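PDB 3V46: cell division control protein 73 from Saccharomyces cerevisiae, which acts as a subunit of the PAF1 complex in transcription initiation, elongation and transcription-coupled histone modification, its C-terminal Ras-like domain promoting association of that complex with chromatin. Local coordinates for residues Ile19-Ala22 with Leu27-Ala30; Glu62-Pro67 with Lys162-Arg167; Gly95-Phe100 with Pro128-Gln133; Arg77-Pro82 with Asp86-Ile91. All coordinates share one frame; numbering follows the deposited sequence. Where two conformers were deposited one is given.

How the contacts relate
From the N terminus, the chain leaves strand 16-18 and at once folds back on itself in contact 1, a short loop closed before helix 32-38. Contact 2 opens next, in the turn between strands 54-59 and 68-73, and closes only at the end of helix 149-166, so contacts 3 and 4 both nest inside it. Contact 4 bends the chain between strands 68-73 and 88-92; contact 3 follows in series, joining the loop after strand 88-92 to helix 129-133. Neighbours touch: P20 and A22 of contact 1 pack on Q99 and H96 of contact 3, while R167 of contact 2 probably bonds to V88 O of contact 4.

Contact 1 (Ile19-Ala22 with Leu27-Ala30); sequences IPSA and LTVA
The side chain of I19 crosses to residues 27-29 in three steps. Its CB sends one branch, CG2, against V29 CG1 at 3.4 Å, the two side chains sliding past each other in opposite directions. The other branch, CG1, lies anti to the backbone N (chi1 -172°) and is carried across the gap to L27 O, 3.8 Å away. At the tip, CD1 sits 3.5 Å from L27 O and 4.1 Å from L27 CB. Further along, S21 CB meets T28 CG2 at 3.7 Å.

No direct hydrogen bond links the segments; two waters do so instead. One donates to I19 O and accepts from V29 N at 2.9 Å, and the other donates to both P20 O and L27 O. T28 OG1 accepts from A30 N at 3.0 Å, an ST turn just before helix 32-38. In this Ras-like domain the loop follows strand 16-18, the P-loop position in Ras relatives, although this domain does not bind GTP. F92 of strand 88-92 also touches I19 and L27. Aliphatic packing therefore closes the loop on its inner side, while one water relays I19 O to V29 N and the other bridges two carbonyl oxygens that could not bond each other directly.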
loop_
_atom_site.group_PDB
_atom_site.type_symbol
_atom_site.label_atom_id
_atom_site.label_comp_id
_atom_site.label_asym_id
_atom_site.label_seq_id
_atom_site.Cartn_x
_atom_site.Cartn_y
_atom_site.Cartn_z
ATOM N N ILE A 19 3.373 2.640 -3.426
ATOM C CA ILE A 19 2.209 2.411 -4.268
ATOM C C ILE A 19 2.499 2.926 -5.676
ATOM O O ILE A 19 1.933 3.931 -6.120
ATOM C CB ILE A 19 0.933 3.039 -3.657
ATOM C CG1 ILE A 19 -0.306 2.624 -4.459
ATOM C CG2 ILE A 19 1.063 4.567 -3.550
ATOM C CD1 ILE A 19 -1.611 2.920 -3.770
ATOM N N PRO A 20 3.405 2.254 -6.381
ATOM C CA PRO A 20 3.518 2.601 -7.798
ATOM C C PRO A 20 2.255 2.148 -8.520
ATOM O O PRO A 20 1.503 1.330 -7.986
ATOM C CB PRO A 20 4.696 1.768 -8.261
ATOM C CG PRO A 20 4.588 0.528 -7.435
ATOM C CD PRO A 20 4.173 1.046 -6.053
ATOM N N SER A 21 2.006 2.677 -9.702
ATOM C CA SER A 21 0.792 2.311 -10.403
ATOM C C SER A 21 1.065 1.787 -11.799
ATOM O O SER A 21 2.082 2.104 -12.411
ATOM C CB SER A 21 -0.180 3.502 -10.483
ATOM O OG SER A 21 0.338 4.578 -11.254
ATOM N N ALA A 22 0.153 0.948 -12.270
ATOM C CA ALA A 22 0.074 0.566 -13.666
ATOM C C ALA A 22 -1.303 0.991 -14.186
ATOM O O ALA A 22 -2.135 1.490 -13.427
ATOM C CB ALA A 22 0.291 -0.935 -13.829
ATOM N N LEU A 27 -6.022 1.264 -7.006
ATOM C CA LEU A 27 -5.572 2.222 -5.992
ATOM C C LEU A 27 -4.223 2.816 -6.395
ATOM O O LEU A 27 -3.299 2.087 -6.750
ATOM C CB LEU A 27 -5.441 1.568 -4.613
ATOM C CG LEU A 27 -6.731 1.192 -3.890
ATOM C CD1 LEU A 27 -6.432 0.439 -2.597
ATOM C CD2 LEU A 27 -7.555 2.432 -3.598
ATOM N N THR A 28 -4.139 4.146 -6.369
ATOM C CA THR A 28 -2.907 4.858 -6.695
ATOM C C THR A 28 -2.735 6.018 -5.721
ATOM O O THR A 28 -3.616 6.271 -4.904
ATOM C CB THR A 28 -2.969 5.440 -8.094
ATOM O OG1 THR A 28 -3.853 6.566 -8.089
ATOM C CG2 THR A 28 -3.483 4.402 -9.091
ATOM N N VAL A 29 -1.625 6.744 -5.801
ATOM C CA VAL A 29 -1.472 7.910 -4.921
ATOM C C VAL A 29 -2.581 8.937 -5.146
ATOM O O VAL A 29 -2.847 9.752 -4.268
ATOM C CB VAL A 29 -0.100 8.632 -5.041
ATOM C CG1 VAL A 29 0.994 7.808 -4.419
ATOM C CG2 VAL A 29 0.215 8.998 -6.498
ATOM N N ALA A 30 -3.233 8.901 -6.305
ATOM C CA ALA A 30 -4.263 9.896 -6.602
ATOM C C ALA A 30 -5.553 9.676 -5.827
ATOM O O ALA A 30 -6.277 10.641 -5.568
ATOM C CB ALA A 30 -4.545 9.971 -8.096
HETATM O O HOH W 1 0.245 5.415 -7.499
HETATM O O HOH W 2 -1.535 0.369 -7.674
#

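Contact 2 (Glu62-Pro67 with Lys162-Arg167); sequences ERISRP and KELISR
I64 meets L164 and I165 where the last turn of helix 149-166, the C-terminal helix of the Ras-like fold, packs against the loop between the antiparallel strands 54-59 and 68-73. The evidence for a purely apolar junction is direct: no hydrogen bond crosses it, and every close approach is between side-chain carbons or from a methyl to the backbone.

Among these apolar contacts, I64 has the central place. Its CG1 branch lies beside the backbone N (chi1 -63°) and continues extended to CD1, which reaches the helix and rests 4.0 Å from L164 CB. L164 CD1 is near the same methyl, at 4.2 Å, and the two side chains cross at about a right angle. I165 meets I64 differently: CG1 lies against CG1 at 4.2 Å, and the chains run past one another in opposite directions. The CD1 methyl of I165 goes on to R63, approaching its CB to 3.9 Å. R63 thus contributes only the root of its side chain, since the extended remainder leads its guanidinium away from the helix. F61 and Y169 also touch L164.

Polar bonds lie around this patch. R63 N is held by the carboxylate of E161, one turn earlier on the helix, which ties the loop backbone to the same element. At the helix end, E163 O accepts from both S166 OG and R167 N; the serine hydroxyl donates at 2.7 Å, tilted 22° from the carbonyl plane.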
loop_
_atom_site.group_PDB
_atom_site.type_symbol
_atom_site.label_atom_id
_atom_site.label_comp_id
_atom_site.label_asym_id
_atom_site.label_seq_id
_atom_site.Cartn_x
_atom_site.Cartn_y
_atom_site.Cartn_z
ATOM N N GLU A 62 -5.392 2.405 17.457
ATOM C CA GLU A 62 -5.830 2.028 18.790
ATOM C C GLU A 62 -4.713 1.427 19.626
ATOM O O GLU A 62 -4.695 1.578 20.847
ATOM C CB GLU A 62 -6.947 0.997 18.689
ATOM C CG GLU A 62 -8.209 1.526 18.074
ATOM C CD GLU A 62 -9.136 0.409 17.661
ATOM O OE1 GLU A 62 -8.749 -0.399 16.789
ATOM O OE2 GLU A 62 -10.244 0.336 18.215
ATOM N N ARG A 63 -3.791 0.727 18.978
ATOM C CA ARG A 63 -2.850 -0.109 19.717
ATOM C C ARG A 63 -1.426 0.412 19.669
ATOM O O ARG A 63 -0.498 -0.273 20.095
ATOM C CB ARG A 63 -2.943 -1.555 19.224
ATOM C CG ARG A 63 -4.327 -2.130 19.472
ATOM C CD ARG A 63 -4.481 -3.586 19.089
ATOM N NE ARG A 63 -5.863 -4.010 19.312
ATOM C CZ ARG A 63 -6.360 -4.363 20.494
ATOM N NH1 ARG A 63 -5.587 -4.360 21.572
ATOM N NH2 ARG A 63 -7.631 -4.727 20.599
ATOM N N ILE A 64 -1.269 1.636 19.163
ATOM C CA ILE A 64 0.011 2.331 19.179
ATOM C C ILE A 64 -0.243 3.700 19.799
ATOM O O ILE A 64 -1.180 4.391 19.400
ATOM C CB ILE A 64 0.580 2.481 17.749
ATOM C CG1 ILE A 64 0.845 1.096 17.149
ATOM C CG2 ILE A 64 1.858 3.306 17.758
ATOM C CD1 ILE A 64 1.216 1.121 15.673
ATOM N N SER A 65 0.575 4.104 20.768
ATOM C CA SER A 65 0.273 5.315 21.522
ATOM C C SER A 65 0.336 6.586 20.667
ATOM O O SER A 65 -0.635 7.339 20.597
ATOM C CB SER A 65 1.195 5.438 22.737
ATOM O OG SER A 65 0.763 6.486 23.584
ATOM N N ARG A 66 1.465 6.816 20.004
ATOM C CA ARG A 66 1.669 8.040 19.238
ATOM C C ARG A 66 1.026 7.941 17.853
ATOM O O ARG A 66 0.963 6.855 17.273
ATOM C CB ARG A 66 3.164 8.310 19.086
ATOM C CG ARG A 66 3.899 7.301 18.203
ATOM C CD ARG A 66 5.416 7.516 18.257
ATOM N NE ARG A 66 6.129 6.755 17.228
ATOM C CZ ARG A 66 6.308 5.437 17.256
ATOM N NH1 ARG A 66 5.817 4.719 18.259
ATOM N NH2 ARG A 66 6.971 4.835 16.276
ATOM N N PRO A 67 0.557 9.077 17.303
ATOM C CA PRO A 67 0.082 8.996 15.913
ATOM C C PRO A 67 1.236 8.638 14.974
ATOM O O PRO A 67 2.379 9.008 15.219
ATOM C CB PRO A 67 -0.431 10.411 15.609
ATOM C CG PRO A 67 -0.435 11.148 16.913
ATOM C CD PRO A 67 0.503 10.444 17.845
ATOM N N LYS A 162 -1.177 -4.364 12.769
ATOM C CA LYS A 162 -0.562 -5.612 13.194
ATOM C C LYS A 162 0.860 -5.706 12.657
ATOM O O LYS A 162 1.794 -6.119 13.365
ATOM C CB LYS A 162 -1.407 -6.769 12.667
ATOM C CG LYS A 162 -0.910 -8.161 13.010
ATOM C CD LYS A 162 -1.875 -9.222 12.477
ATOM C CE LYS A 162 -3.333 -8.852 12.770
ATOM N NZ LYS A 162 -4.298 -9.836 12.199
ATOM N N GLU A 163 1.030 -5.309 11.403
ATOM C CA GLU A 163 2.335 -5.369 10.781
ATOM C C GLU A 163 3.283 -4.392 11.476
ATOM O O GLU A 163 4.419 -4.746 11.769
ATOM C CB GLU A 163 2.235 -5.085 9.279
ATOM C CG GLU A 163 3.563 -5.085 8.531
ATOM C CD GLU A 163 4.244 -6.447 8.497
ATOM O OE1 GLU A 163 3.598 -7.460 8.843
ATOM O OE2 GLU A 163 5.438 -6.503 8.122
ATOM N N LEU A 164 2.815 -3.177 11.768
ATOM C CA LEU A 164 3.662 -2.189 12.441
ATOM C C LEU A 164 4.114 -2.680 13.815
ATOM O O LEU A 164 5.278 -2.550 14.186
ATOM C CB LEU A 164 2.938 -0.853 12.587
ATOM C CG LEU A 164 2.665 -0.122 11.278
ATOM C CD1 LEU A 164 1.829 1.109 11.537
ATOM C CD2 LEU A 164 3.970 0.247 10.613
ATOM N N ILE A 165 3.190 -3.250 14.573
ATOM C CA ILE A 165 3.520 -3.748 15.900
ATOM C C ILE A 165 4.578 -4.847 15.781
ATOM O O ILE A 165 5.519 -4.899 16.569
ATOM C CB ILE A 165 2.256 -4.228 16.626
ATOM C CG1 ILE A 165 1.431 -3.013 17.061
ATOM C CG2 ILE A 165 2.602 -5.082 17.856
ATOM C CD1 ILE A 165 0.022 -3.343 17.471
ATOM N N SER A 166 4.454 -5.694 14.765
ATOM C CA SER A 166 5.421 -6.773 14.577
ATOM C C SER A 166 6.792 -6.237 14.163
ATOM O O SER A 166 7.814 -6.854 14.481
ATOM C CB SER A 166 4.914 -7.806 13.569
ATOM O OG SER A 166 5.055 -7.354 12.236
ATOM N N ARG A 167 6.817 -5.089 13.478
ATOM C CA ARG A 167 8.079 -4.476 13.052
ATOM C C ARG A 167 8.643 -3.552 14.135
ATOM O O ARG A 167 9.653 -2.877 13.917
ATOM C CB ARG A 167 7.913 -3.674 11.752
ATOM C CG ARG A 167 7.316 -4.426 10.563
ATOM C CD ARG A 167 8.360 -5.076 9.655
ATOM N NE ARG A 167 9.517 -4.223 9.383
ATOM C CZ ARG A 167 9.725 -3.551 8.251
ATOM N NH1 ARG A 167 8.857 -3.624 7.256
ATOM N NH2 ARG A 167 10.821 -2.814 8.115
#

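Contact 3 (Gly95-Phe100 with Pro128-Gln133); sequences GHTWQF and PQHVQQ
The ring of H130 is presented edge-on to the backbone carbonyl of G95, and this orientation governs the contact. NE2 donates to G95 O at 2.7 Å; the N-H...O angle of 165° makes the bond nearly straight, and the oxygen lies in the imidazole plane. Seen from the acceptor, the donor is tilted 19° from the carbonyl plane. The ring gets there because H130 CG stands between its own backbone N and carbonyl carbon (chi1 59°), swinging the imidazole off helix 129-133 towards the loop. T97 crosses it at a slant, OG1 coming 3.8 Å from H130 CD2 without a bond between them.

Beside the polar link, V131 CG2 rests against G95 CA at 3.7 Å. G95 has a positive phi, and its bare CA lets V131 CG2 pack directly on the backbone.

V131 and P128 tie the helix to Y119 of strand 116-122, while F100, of the other segment, is buried with its ring edge-to-face against W134 and F112; W134 also packs edge-to-face with H130. The contact joins the loop after strand 88-92 to the short helix that precedes edge strand 136-141. Donation to a carbonyl implies a proton on H130 NE2, whether or not ND1 also carries one, while one short, straight bond restrains the rotation of the ring.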
loop_
_atom_site.group_PDB
_atom_site.type_symbol
_atom_site.label_atom_id
_atom_site.label_comp_id
_atom_site.label_asym_id
_atom_site.label_seq_id
_atom_site.Cartn_x
_atom_site.Cartn_y
_atom_site.Cartn_z
ATOM N N GLY A 95 1.036 -6.107 -9.957
ATOM C CA GLY A 95 0.970 -7.390 -10.628
ATOM C C GLY A 95 2.082 -7.602 -11.640
ATOM O O GLY A 95 2.170 -8.670 -12.223
ATOM N N HIS A 96 2.923 -6.596 -11.868
ATOM C CA HIS A 96 4.073 -6.752 -12.767
ATOM C C HIS A 96 5.308 -7.065 -11.945
ATOM O O HIS A 96 5.624 -6.337 -11.010
ATOM C CB HIS A 96 4.329 -5.476 -13.556
ATOM C CG HIS A 96 3.214 -5.107 -14.479
ATOM N ND1 HIS A 96 2.751 -3.816 -14.600
ATOM C CD2 HIS A 96 2.474 -5.857 -15.332
ATOM C CE1 HIS A 96 1.771 -3.785 -15.487
ATOM N NE2 HIS A 96 1.578 -5.009 -15.937
ATOM N N THR A 97 6.026 -8.129 -12.299
ATOM C CA THR A 97 7.204 -8.499 -11.529
ATOM C C THR A 97 8.306 -7.450 -11.681
ATOM O O THR A 97 9.134 -7.287 -10.789
ATOM C CB THR A 97 7.734 -9.890 -11.913
ATOM O OG1 THR A 97 6.656 -10.839 -11.888
ATOM C CG2 THR A 97 8.812 -10.332 -10.933
ATOM N N TRP A 98 8.311 -6.715 -12.793
ATOM C CA TRP A 98 9.321 -5.675 -12.984
ATOM C C TRP A 98 9.149 -4.520 -11.993
ATOM O O TRP A 98 10.028 -3.659 -11.883
ATOM C CB TRP A 98 9.318 -5.157 -14.434
ATOM C CG TRP A 98 10.289 -4.018 -14.700
ATOM C CD1 TRP A 98 9.980 -2.693 -14.857
ATOM C CD2 TRP A 98 11.717 -4.112 -14.843
ATOM N NE1 TRP A 98 11.124 -1.960 -15.088
ATOM C CE2 TRP A 98 12.202 -2.806 -15.085
ATOM C CE3 TRP A 98 12.632 -5.171 -14.787
ATOM C CZ2 TRP A 98 13.559 -2.533 -15.266
ATOM C CZ3 TRP A 98 13.982 -4.896 -14.975
ATOM C CH2 TRP A 98 14.431 -3.589 -15.208
ATOM N N GLN A 99 8.035 -4.510 -11.260
ATOM C CA GLN A 99 7.803 -3.480 -10.244
ATOM C C GLN A 99 9.001 -3.375 -9.300
ATOM O O GLN A 99 9.383 -2.286 -8.890
ATOM C CB GLN A 99 6.522 -3.755 -9.422
ATOM C CG GLN A 99 6.387 -2.809 -8.236
ATOM C CD GLN A 99 5.130 -3.013 -7.397
ATOM O OE1 GLN A 99 4.161 -3.631 -7.833
ATOM N NE2 GLN A 99 5.130 -2.451 -6.197
ATOM N N PHE A 100 9.598 -4.513 -8.966
ATOM C CA PHE A 100 10.585 -4.559 -7.883
ATOM C C PHE A 100 12.042 -4.454 -8.343
ATOM O O PHE A 100 12.954 -4.557 -7.527
ATOM C CB PHE A 100 10.384 -5.847 -7.073
ATOM C CG PHE A 100 8.940 -6.237 -6.931
ATOM C CD1 PHE A 100 8.064 -5.440 -6.213
ATOM C CD2 PHE A 100 8.450 -7.389 -7.524
ATOM C CE1 PHE A 100 6.735 -5.776 -6.099
ATOM C CE2 PHE A 100 7.116 -7.729 -7.395
ATOM C CZ PHE A 100 6.259 -6.913 -6.689
ATOM N N PRO A 128 -3.665 -12.759 -11.448
ATOM C CA PRO A 128 -2.641 -13.441 -12.249
ATOM C C PRO A 128 -2.011 -14.588 -11.449
ATOM O O PRO A 128 -1.829 -14.464 -10.243
ATOM C CB PRO A 128 -1.617 -12.334 -12.529
ATOM C CG PRO A 128 -2.398 -11.063 -12.434
ATOM C CD PRO A 128 -3.452 -11.301 -11.392
ATOM N N GLN A 129 -1.694 -15.701 -12.096
ATOM C CA GLN A 129 -1.178 -16.838 -11.350
ATOM C C GLN A 129 0.070 -16.479 -10.545
ATOM O O GLN A 129 0.212 -16.914 -9.402
ATOM C CB GLN A 129 -0.876 -18.023 -12.273
ATOM C CG GLN A 129 -0.544 -19.297 -11.504
ATOM C CD GLN A 129 -1.710 -19.787 -10.659
ATOM O OE1 GLN A 129 -1.604 -19.904 -9.440
ATOM N NE2 GLN A 129 -2.830 -20.081 -11.310
ATOM N N HIS A 130 0.976 -15.692 -11.123
ATOM C CA HIS A 130 2.221 -15.398 -10.426
ATOM C C HIS A 130 1.947 -14.560 -9.186
ATOM O O HIS A 130 2.642 -14.695 -8.183
ATOM C CB HIS A 130 3.261 -14.732 -11.339
ATOM C CG HIS A 130 2.807 -13.443 -11.944
ATOM N ND1 HIS A 130 1.956 -13.387 -13.027
ATOM C CD2 HIS A 130 3.107 -12.159 -11.633
ATOM C CE1 HIS A 130 1.736 -12.123 -13.345
ATOM N NE2 HIS A 130 2.423 -11.361 -12.516
ATOM N N VAL A 131 0.925 -13.706 -9.249
ATOM C CA VAL A 131 0.533 -12.904 -8.085
ATOM C C VAL A 131 -0.097 -13.782 -6.994
ATOM O O VAL A 131 0.129 -13.582 -5.797
ATOM C CB VAL A 131 -0.427 -11.771 -8.499
ATOM C CG1 VAL A 131 -0.953 -11.021 -7.279
ATOM C CG2 VAL A 131 0.272 -10.805 -9.459
ATOM N N GLN A 132 -0.893 -14.761 -7.390
ATOM C CA GLN A 132 -1.480 -15.675 -6.426
ATOM C C GLN A 132 -0.390 -16.350 -5.593
ATOM O O GLN A 132 -0.568 -16.586 -4.397
ATOM C CB GLN A 132 -2.319 -16.736 -7.141
ATOM C CG GLN A 132 -3.319 -17.424 -6.236
ATOM C CD GLN A 132 -4.476 -16.524 -5.869
ATOM O OE1 GLN A 132 -5.357 -16.262 -6.682
ATOM N NE2 GLN A 132 -4.473 -16.033 -4.639
ATOM N N GLN A 133 0.745 -16.652 -6.218
ATOM C CA GLN A 133 1.820 -17.340 -5.510
ATOM C C GLN A 133 2.610 -16.426 -4.578
ATOM O O GLN A 133 3.210 -16.892 -3.616
ATOM C CB GLN A 133 2.776 -18.021 -6.497
ATOM C CG GLN A 133 2.104 -19.056 -7.391
ATOM C CD GLN A 133 1.198 -19.976 -6.602
ATOM O OE1 GLN A 133 1.628 -20.591 -5.624
ATOM N NE2 GLN A 133 -0.065 -20.072 -7.015
#

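Contact 4 (Arg77-Pro82 with Asp86-Ile91); sequences RMFTKP and DRVVAI
The backbone turns back between P82 and D86, whose CA atoms are 7.5 Å apart, and F79 is the centre of an inverse gamma turn (phi/psi -88/70°), so the loop after strand 68-73 curls towards the start of strand 88-92 without a hydrogen bond between the two segments. F79 and V88 supply the principal side-chain contact. The CG2 methyl of V88 lies near the ring plane, at the edge of the phenyl group, 3.7 Å from both CE2 and CZ of F79, and the side chains cross at about a right angle. F79 CG stands anti to the carbonyl carbon (chi1 -70°), which brings the far edge of the ring closer to the strand than its root.

A looser approach joins M78 and R87: the CE methyl is 4.5 Å from NH1, oblique to the guanidinium. R87 is secured elsewhere, its NH2 donating to D14 O, and its side chain touches I16 and I71. Near the bend, P82 O is 3.9 Å from D86 N, with no hydrogen bond; R87 and V89 pair with I16 through their backbones.

This loop links strands 68-73 and 88-92, which flank strand 16-18 in the central sheet. M78 touches I16 and I71, whereas F79 and V88 both touch L18; the F79 ring also stacks on W85. The contact is thus chiefly apolar, V88 CG2 packing on the phenyl edge near the start of strand 88-92, while the arginine's charged group is anchored by a backbone carbonyl beyond the contact.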
loop_
_atom_site.group_PDB
_atom_site.type_symbol
_atom_site.label_atom_id
_atom_site.label_comp_id
_atom_site.label_asym_id
_atom_site.label_seq_id
_atom_site.Cartn_x
_atom_site.Cartn_y
_atom_site.Cartn_z
ATOM N N ARG A 77 12.424 7.659 -5.824
ATOM C CA ARG A 77 13.418 8.725 -5.932
ATOM C C ARG A 77 13.928 9.199 -4.563
ATOM O O ARG A 77 15.054 9.675 -4.449
ATOM C CB ARG A 77 12.847 9.911 -6.719
ATOM C CG ARG A 77 12.443 9.567 -8.152
ATOM C CD ARG A 77 12.056 10.813 -8.959
ATOM N NE ARG A 77 10.904 11.511 -8.385
ATOM C CZ ARG A 77 9.634 11.213 -8.654
ATOM N NH1 ARG A 77 8.652 11.896 -8.081
ATOM N NH2 ARG A 77 9.344 10.230 -9.497
ATOM N N MET A 78 13.103 9.070 -3.531
ATOM C CA MET A 78 13.464 9.535 -2.192
ATOM C C MET A 78 14.500 8.635 -1.532
ATOM O O MET A 78 15.041 8.984 -0.490
ATOM C CB MET A 78 12.227 9.599 -1.286
ATOM C CG MET A 78 11.719 8.238 -0.808
ATOM S SD MET A 78 10.378 8.366 0.395
ATOM C CE MET A 78 11.265 8.824 1.882
ATOM N N PHE A 79 14.764 7.480 -2.134
ATOM C CA PHE A 79 15.596 6.462 -1.503
ATOM C C PHE A 79 17.063 6.689 -1.827
ATOM O O PHE A 79 17.680 5.918 -2.559
ATOM C CB PHE A 79 15.144 5.069 -1.943
ATOM C CG PHE A 79 13.808 4.670 -1.385
ATOM C CD1 PHE A 79 12.638 5.103 -1.971
ATOM C CD2 PHE A 79 13.728 3.869 -0.263
ATOM C CE1 PHE A 79 11.414 4.734 -1.448
ATOM C CE2 PHE A 79 12.515 3.505 0.255
ATOM C CZ PHE A 79 11.359 3.941 -0.337
ATOM N N THR A 80 17.610 7.751 -1.253
ATOM C CA THR A 80 18.972 8.179 -1.553
ATOM C C THR A 80 19.990 7.523 -0.630
ATOM O O THR A 80 21.202 7.635 -0.842
ATOM C CB THR A 80 19.083 9.703 -1.466
ATOM O OG1 THR A 80 18.573 10.154 -0.204
ATOM C CG2 THR A 80 18.277 10.341 -2.579
ATOM N N LYS A 81 19.501 6.844 0.401
ATOM C CA LYS A 81 20.355 6.008 1.238
ATOM C C LYS A 81 19.618 4.710 1.512
ATOM O O LYS A 81 18.400 4.706 1.633
ATOM C CB LYS A 81 20.716 6.716 2.541
ATOM C CG LYS A 81 19.538 7.308 3.287
ATOM C CD LYS A 81 19.993 8.091 4.512
ATOM C CE LYS A 81 20.931 9.229 4.137
ATOM N NZ LYS A 81 21.392 10.005 5.327
ATOM N N PRO A 82 20.356 3.597 1.593
ATOM C CA PRO A 82 19.733 2.281 1.752
ATOM C C PRO A 82 18.816 2.217 2.970
ATOM O O PRO A 82 17.836 1.464 2.972
ATOM C CB PRO A 82 20.934 1.346 1.928
ATOM C CG PRO A 82 22.071 2.062 1.278
ATOM C CD PRO A 82 21.826 3.513 1.542
ATOM N N ASP A 86 14.624 0.340 4.949
ATOM C CA ASP A 86 14.230 -0.294 6.205
ATOM C C ASP A 86 12.923 0.281 6.726
ATOM O O ASP A 86 12.291 -0.314 7.606
ATOM C CB ASP A 86 15.303 -0.110 7.277
ATOM C CG ASP A 86 16.598 -0.806 6.941
ATOM O OD1 ASP A 86 16.548 -1.872 6.297
ATOM O OD2 ASP A 86 17.672 -0.288 7.335
ATOM N N ARG A 87 12.534 1.441 6.191
ATOM C CA ARG A 87 11.336 2.157 6.624
ATOM C C ARG A 87 10.091 1.728 5.860
ATOM O O ARG A 87 8.987 2.132 6.201
ATOM C CB ARG A 87 11.527 3.668 6.446
ATOM C CG ARG A 87 12.572 4.276 7.385
ATOM C CD ARG A 87 12.965 5.682 6.957
ATOM N NE ARG A 87 11.832 6.598 6.911
ATOM C CZ ARG A 87 11.889 7.835 6.432
ATOM N NH1 ARG A 87 13.035 8.318 5.970
ATOM N NH2 ARG A 87 10.807 8.595 6.417
ATOM N N VAL A 88 10.262 0.932 4.810
ATOM C CA VAL A 88 9.126 0.511 3.993
ATOM C C VAL A 88 8.354 -0.567 4.748
ATOM O O VAL A 88 8.901 -1.626 5.066
ATOM C CB VAL A 88 9.592 0.000 2.613
ATOM C CG1 VAL A 88 8.435 -0.602 1.825
ATOM C CG2 VAL A 88 10.225 1.129 1.817
ATOM N N VAL A 89 7.092 -0.277 5.054
ATOM C CA VAL A 89 6.264 -1.162 5.881
ATOM C C VAL A 89 5.149 -1.837 5.088
ATOM O O VAL A 89 4.579 -2.828 5.537
ATOM C CB VAL A 89 5.650 -0.419 7.093
ATOM C CG1 VAL A 89 6.744 0.098 8.013
ATOM C CG2 VAL A 89 4.749 0.716 6.648
ATOM N N ALA A 90 4.831 -1.311 3.907
ATOM C CA ALA A 90 3.822 -1.927 3.051
ATOM C C ALA A 90 4.093 -1.573 1.612
ATOM O O ALA A 90 4.560 -0.469 1.305
ATOM C CB ALA A 90 2.423 -1.479 3.456
ATOM N N ILE A 91 3.776 -2.523 0.737
ATOM C CA ILE A 91 3.943 -2.374 -0.696
ATOM C C ILE A 91 2.657 -2.822 -1.373
ATOM O O ILE A 91 2.221 -3.969 -1.208
ATOM C CB ILE A 91 5.133 -3.212 -1.204
ATOM C CG1 ILE A 91 6.439 -2.739 -0.527
ATOM C CG2 ILE A 91 5.257 -3.117 -2.727
ATOM C CD1 ILE A 91 7.633 -3.585 -0.827
#